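Metallocarboxypeptidase (Trypanosoma cruzi, PDB 3DWC) probably removes single amino acids other than proline from the C-terminal ends of peptides, as a metal-dependent carboxypeptidase of the M32 family. Local coordinates at residues 270-282 against 459-472. Numbering follows the deposited sequence.
Sequences GHAKYEQNCGPKG and LAKQNEKIWQHGSS. With CO (cobalt (II) ion), chain Q.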
loop_
_atom_site.group_PDB
_atom_site.type_symbol
_atom_site.label_atom_id
_atom_site.label_comp_id
_atom_site.label_asym_id
_atom_site.label_seq_id
_atom_site.Cartn_x
_atom_site.Cartn_y
_atom_site.Cartn_z
ATOM N N GLY B 270 -1.349 -7.571 -20.658
ATOM C CA GLY B 270 -0.837 -8.872 -21.115
ATOM C C GLY B 270 0.036 -9.548 -20.050
ATOM O O GLY B 270 -0.059 -10.739 -19.870
ATOM N N HIS B 271 0.922 -8.778 -19.401
ATOM C CA HIS B 271 1.682 -9.236 -18.216
ATOM C C HIS B 271 0.720 -9.712 -17.097
ATOM O O HIS B 271 0.863 -10.824 -16.558
ATOM C CB HIS B 271 2.571 -8.114 -17.648
ATOM C CG HIS B 271 3.816 -7.811 -18.432
ATOM N ND1 HIS B 271 4.792 -8.744 -18.696
ATOM C CD2 HIS B 271 4.295 -6.641 -18.913
ATOM C CE1 HIS B 271 5.775 -8.182 -19.384
ATOM N NE2 HIS B 271 5.502 -6.904 -19.516
ATOM N N ALA B 272 -0.294 -8.879 -16.790
ATOM C CA ALA B 272 -1.264 -9.151 -15.730
ATOM C C ALA B 272 -1.981 -10.465 -15.898
ATOM O O ALA B 272 -2.231 -11.180 -14.905
ATOM C CB ALA B 272 -2.303 -8.010 -15.641
ATOM N N LYS B 273 -2.350 -10.783 -17.129
ATOM C CA LYS B 273 -3.106 -12.026 -17.376
ATOM C C LYS B 273 -2.247 -13.219 -17.022
ATOM O O LYS B 273 -2.739 -14.227 -16.513
ATOM C CB LYS B 273 -3.535 -12.120 -18.840
ATOM C CG LYS B 273 -4.621 -11.070 -19.291
ATOM C CD LYS B 273 -5.965 -11.238 -18.555
ATOM C CE LYS B 273 -6.702 -12.546 -18.978
ATOM N NZ LYS B 273 -7.979 -12.720 -18.230
ATOM N N TYR B 274 -0.955 -13.121 -17.273
ATOM C CA TYR B 274 -0.040 -14.185 -16.885
ATOM C C TYR B 274 -0.020 -14.331 -15.357
ATOM O O TYR B 274 -0.274 -15.436 -14.818
ATOM C CB TYR B 274 1.347 -13.918 -17.464
ATOM C CG TYR B 274 2.384 -15.030 -17.445
ATOM C CD1 TYR B 274 2.102 -16.330 -17.040
ATOM C CD2 TYR B 274 3.654 -14.768 -17.884
ATOM C CE1 TYR B 274 3.136 -17.353 -17.084
ATOM C CE2 TYR B 274 4.671 -15.747 -17.899
ATOM C CZ TYR B 274 4.386 -17.036 -17.512
ATOM O OH TYR B 274 5.380 -17.976 -17.569
ATOM N N GLU B 275 0.224 -13.210 -14.671
ATOM C CA GLU B 275 0.253 -13.179 -13.207
ATOM C C GLU B 275 -1.061 -13.676 -12.570
ATOM O O GLU B 275 -1.016 -14.487 -11.620
ATOM C CB GLU B 275 0.646 -11.778 -12.708
ATOM C CG GLU B 275 2.092 -11.384 -13.085
ATOM C CD GLU B 275 3.133 -12.246 -12.363
ATOM O OE1 GLU B 275 4.192 -12.596 -12.933
ATOM O OE2 GLU B 275 2.880 -12.599 -11.207
ATOM N N GLN B 276 -2.226 -13.269 -13.111
ATOM C CA GLN B 276 -3.517 -13.604 -12.506
ATOM C C GLN B 276 -3.893 -15.046 -12.707
ATOM O O GLN B 276 -4.789 -15.557 -12.008
ATOM C CB GLN B 276 -4.680 -12.751 -13.098
ATOM C CG GLN B 276 -4.645 -11.283 -12.700
ATOM C CD GLN B 276 -5.960 -10.573 -12.949
ATOM O OE1 GLN B 276 -6.682 -10.840 -13.956
ATOM N NE2 GLN B 276 -6.328 -9.704 -11.992
ATOM N N ASN B 277 -3.287 -15.677 -13.720
ATOM C CA ASN B 277 -3.573 -17.046 -14.048
ATOM C C ASN B 277 -2.399 -17.986 -13.923
ATOM O O ASN B 277 -2.451 -19.099 -14.465
ATOM C CB ASN B 277 -4.163 -17.125 -15.443
ATOM C CG ASN B 277 -5.460 -16.396 -15.528
ATOM O OD1 ASN B 277 -6.492 -16.944 -15.152
ATOM N ND2 ASN B 277 -5.414 -15.134 -15.947
ATOM N N CYS B 278 -1.386 -17.589 -13.162
ATOM C CA CYS B 278 -0.168 -18.376 -13.079
ATOM C C CYS B 278 -0.409 -19.645 -12.279
ATOM O O CYS B 278 -0.815 -19.583 -11.126
ATOM C CB CYS B 278 1.002 -17.548 -12.499
ATOM S SG CYS B 278 2.615 -18.300 -12.820
ATOM N N GLY B 279 -0.153 -20.802 -12.879
ATOM C CA GLY B 279 -0.097 -22.048 -12.114
ATOM C C GLY B 279 1.304 -22.542 -11.821
ATOM O O GLY B 279 2.263 -21.840 -12.013
ATOM N N PRO B 280 1.451 -23.796 -11.388
ATOM C CA PRO B 280 0.411 -24.790 -11.253
ATOM C C PRO B 280 -0.498 -24.608 -10.027
ATOM O O PRO B 280 -0.067 -24.210 -8.977
ATOM C CB PRO B 280 1.188 -26.129 -11.210
ATOM C CG PRO B 280 2.573 -25.796 -10.817
ATOM C CD PRO B 280 2.780 -24.309 -10.997
ATOM N N LYS B 281 -1.772 -24.931 -10.183
ATOM C CA LYS B 281 -2.716 -24.855 -9.076
ATOM C C LYS B 281 -2.221 -25.770 -7.939
ATOM O O LYS B 281 -1.685 -26.870 -8.160
ATOM C CB LYS B 281 -4.140 -25.212 -9.561
ATOM C CG LYS B 281 -5.223 -25.236 -8.432
ATOM C CD LYS B 281 -6.079 -26.554 -8.499
ATOM C CE LYS B 281 -6.209 -27.265 -7.102
ATOM N NZ LYS B 281 -5.975 -28.787 -7.156
ATOM N N GLY B 282 -2.376 -25.286 -6.721
ATOM C CA GLY B 282 -1.999 -26.031 -5.531
ATOM C C GLY B 282 -0.568 -25.736 -5.118
ATOM O O GLY B 282 -0.098 -26.264 -4.119
ATOM N N LEU B 459 -7.381 -16.161 -25.410
ATOM C CA LEU B 459 -6.867 -16.116 -24.050
ATOM C C LEU B 459 -6.834 -17.529 -23.478
ATOM O O LEU B 459 -5.904 -17.863 -22.766
ATOM C CB LEU B 459 -7.688 -15.169 -23.135
ATOM C CG LEU B 459 -7.827 -13.710 -23.599
ATOM C CD1 LEU B 459 -8.846 -12.959 -22.767
ATOM C CD2 LEU B 459 -6.428 -13.034 -23.589
ATOM N N ALA B 460 -7.811 -18.373 -23.831
ATOM C CA ALA B 460 -7.827 -19.738 -23.350
ATOM C C ALA B 460 -6.634 -20.559 -23.825
ATOM O O ALA B 460 -6.067 -21.344 -23.067
ATOM C CB ALA B 460 -9.122 -20.447 -23.723
ATOM N N LYS B 461 -6.247 -20.373 -25.074
ATOM C CA LYS B 461 -5.028 -21.036 -25.610
ATOM C C LYS B 461 -3.769 -20.576 -24.879
ATOM O O LYS B 461 -2.881 -21.375 -24.612
ATOM C CB LYS B 461 -4.828 -20.719 -27.088
ATOM C CG LYS B 461 -5.728 -21.408 -28.037
ATOM C CD LYS B 461 -5.353 -22.899 -28.210
ATOM C CE LYS B 461 -6.419 -23.648 -29.039
ATOM N NZ LYS B 461 -6.032 -25.070 -29.280
ATOM N N GLN B 462 -3.686 -19.289 -24.592
ATOM C CA GLN B 462 -2.544 -18.738 -23.795
ATOM C C GLN B 462 -2.478 -19.353 -22.381
ATOM O O GLN B 462 -1.405 -19.634 -21.841
ATOM C CB GLN B 462 -2.663 -17.240 -23.632
ATOM C CG GLN B 462 -2.282 -16.415 -24.853
ATOM C CD GLN B 462 -2.309 -14.959 -24.580
ATOM O OE1 GLN B 462 -3.372 -14.300 -24.741
ATOM N NE2 GLN B 462 -1.119 -14.381 -24.216
ATOM N N ASN B 463 -3.654 -19.572 -21.812
ATOM C CA ASN B 463 -3.765 -20.062 -20.466
ATOM C C ASN B 463 -3.323 -21.495 -20.451
ATOM O O ASN B 463 -2.538 -21.888 -19.584
ATOM C CB ASN B 463 -5.193 -19.876 -19.968
ATOM C CG ASN B 463 -5.380 -20.229 -18.464
ATOM O OD1 ASN B 463 -4.550 -19.923 -17.617
ATOM N ND2 ASN B 463 -6.507 -20.854 -18.158
ATOM N N GLU B 464 -3.813 -22.272 -21.410
ATOM C CA GLU B 464 -3.463 -23.664 -21.532
ATOM C C GLU B 464 -1.983 -23.835 -21.831
ATOM O O GLU B 464 -1.329 -24.683 -21.245
ATOM C CB GLU B 464 -4.324 -24.402 -22.615
ATOM C CG GLU B 464 -3.506 -25.487 -23.446
ATOM C CD GLU B 464 -4.196 -25.918 -24.744
ATOM O OE1 GLU B 464 -5.404 -26.291 -24.649
ATOM O OE2 GLU B 464 -3.536 -25.928 -25.851
ATOM N N LYS B 465 -1.489 -23.094 -22.800
ATOM C CA LYS B 465 -0.135 -23.313 -23.298
ATOM C C LYS B 465 0.957 -22.786 -22.395
ATOM O O LYS B 465 2.040 -23.374 -22.323
ATOM C CB LYS B 465 0.056 -22.720 -24.710
ATOM C CG LYS B 465 -0.693 -23.480 -25.765
ATOM C CD LYS B 465 -0.682 -22.748 -27.137
ATOM C CE LYS B 465 -1.443 -23.576 -28.161
ATOM N NZ LYS B 465 -0.877 -24.987 -28.336
ATOM N N ILE B 466 0.678 -21.680 -21.726
ATOM C CA ILE B 466 1.686 -20.987 -20.991
ATOM C C ILE B 466 1.285 -20.779 -19.540
ATOM O O ILE B 466 1.980 -21.259 -18.640
ATOM C CB ILE B 466 2.034 -19.611 -21.610
ATOM C CG1 ILE B 466 2.462 -19.770 -23.081
ATOM C CG2 ILE B 466 3.108 -18.935 -20.758
ATOM C CD1 ILE B 466 3.712 -20.659 -23.286
ATOM N N TRP B 467 0.200 -20.045 -19.302
ATOM C CA TRP B 467 -0.020 -19.496 -17.953
ATOM C C TRP B 467 -0.163 -20.576 -16.905
ATOM O O TRP B 467 0.397 -20.462 -15.843
ATOM C CB TRP B 467 -1.163 -18.467 -17.865
ATOM C CG TRP B 467 -1.204 -17.410 -18.915
ATOM C CD1 TRP B 467 -0.158 -16.897 -19.606
ATOM C CD2 TRP B 467 -2.357 -16.692 -19.342
ATOM N NE1 TRP B 467 -0.591 -15.906 -20.465
ATOM C CE2 TRP B 467 -1.951 -15.787 -20.332
ATOM C CE3 TRP B 467 -3.715 -16.762 -19.014
ATOM C CZ2 TRP B 467 -2.844 -14.946 -20.981
ATOM C CZ3 TRP B 467 -4.612 -15.944 -19.696
ATOM C CH2 TRP B 467 -4.174 -15.063 -20.659
ATOM N N GLN B 468 -0.848 -21.674 -17.197
ATOM C CA GLN B 468 -1.104 -22.681 -16.144
ATOM C C GLN B 468 0.130 -23.462 -15.690
ATOM O O GLN B 468 0.094 -24.074 -14.644
ATOM C CB GLN B 468 -2.138 -23.710 -16.587
ATOM C CG GLN B 468 -1.621 -24.657 -17.692
ATOM C CD GLN B 468 -2.577 -25.806 -17.912
ATOM O OE1 GLN B 468 -3.208 -26.224 -16.963
ATOM N NE2 GLN B 468 -2.659 -26.340 -19.141
ATOM N N HIS B 469 1.202 -23.431 -16.484
ATOM C CA HIS B 469 2.411 -24.193 -16.186
ATOM C C HIS B 469 3.429 -23.469 -15.254
ATOM O O HIS B 469 4.291 -24.119 -14.640
ATOM C CB HIS B 469 3.058 -24.599 -17.512
ATOM C CG HIS B 469 2.156 -25.441 -18.372
ATOM N ND1 HIS B 469 1.739 -26.696 -17.988
ATOM C CD2 HIS B 469 1.586 -25.205 -19.579
ATOM C CE1 HIS B 469 0.959 -27.202 -18.933
ATOM N NE2 HIS B 469 0.829 -26.304 -19.896
ATOM N N GLY B 470 3.304 -22.157 -15.100
ATOM C CA GLY B 470 4.334 -21.341 -14.449
ATOM C C GLY B 470 5.769 -21.793 -14.726
ATOM O O GLY B 470 6.237 -21.720 -15.861
ATOM N N SER B 471 6.473 -22.258 -13.687
ATOM C CA SER B 471 7.889 -22.683 -13.809
ATOM C C SER B 471 8.109 -24.162 -13.601
ATOM O O SER B 471 9.216 -24.578 -13.181
ATOM C CB SER B 471 8.784 -21.890 -12.828
ATOM O OG SER B 471 8.738 -20.561 -13.242
ATOM N N SER B 472 7.076 -24.952 -13.921
ATOM C CA SER B 472 7.079 -26.383 -13.657
ATOM C C SER B 472 7.829 -27.104 -14.738
ATOM O O SER B 472 8.316 -28.178 -14.509
ATOM C CB SER B 472 5.652 -26.969 -13.577
ATOM O OG SER B 472 4.890 -26.585 -14.712
HETATM CO CO CO Q . 6.765 -5.440 -20.549
HETATM O O HOH W 1 -0.945 -11.785 -22.613
HETATM O O HOH W 2 4.638 -20.512 -17.771
HETATM O O HOH W 3 -4.228 -20.883 -15.201
HETATM O O HOH W 4 8.071 -4.453 -21.297
HETATM O O HOH W 5 6.308 -3.615 -19.301
HETATM O O HOH W 6 8.480 -5.504 -19.205
#
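Trp467 lays its indole flat against the backbone and side-chain roots of one turn of helix 270-276, overlapping Lys273 and Tyr274. CB of Lys273 stands over the six-membered ring, 3.9 Å from its centroid, and CA of Tyr274 stands over the five-membered ring almost on the normal, so two CH-pi contacts share one indole face. The opposite face receives CB of Gln462 from the preceding turn of its own helix. Tyr274, its ring swung away from the backbone N, brings that ring beside the pyrrole: the planes differ by 30°, but the rings barely overlap and come closest at CD1 of Tyr274 to CD1 of Trp467, 3.5 Å. CG2 of Ile466 meets the same phenol near CZ, and its OH donates to a water that in turn donates to the carbonyls of Ile466 and Gly470; Arg292 N also bonds to this hydroxyl, while Trp467 NE1 is hydrogen-bonded to Gln300 OE1, on helix 294-309. Residues 270-276 are the C-terminal end of helix 259-276, which carries the HExxH motif of the M32 metallopeptidases, in which His267 and His271, with Glu298, bind cobalt. Its last turn is tied off by Asn277, whose ND2 reaches back to Lys273 O at 2.9 Å, within the carbonyl plane; that bond holds the amide alongside the indole, planes 25° apart. Past Asn277 the backbone runs close to residues 467-470. Gly279 N donates a nearly straight bond to Trp467 O (3.0 Å, 168°), and its CA lies 3.2 Å from Gln468 O, while Gly279 O receives a CA-H...O contact from Gly470.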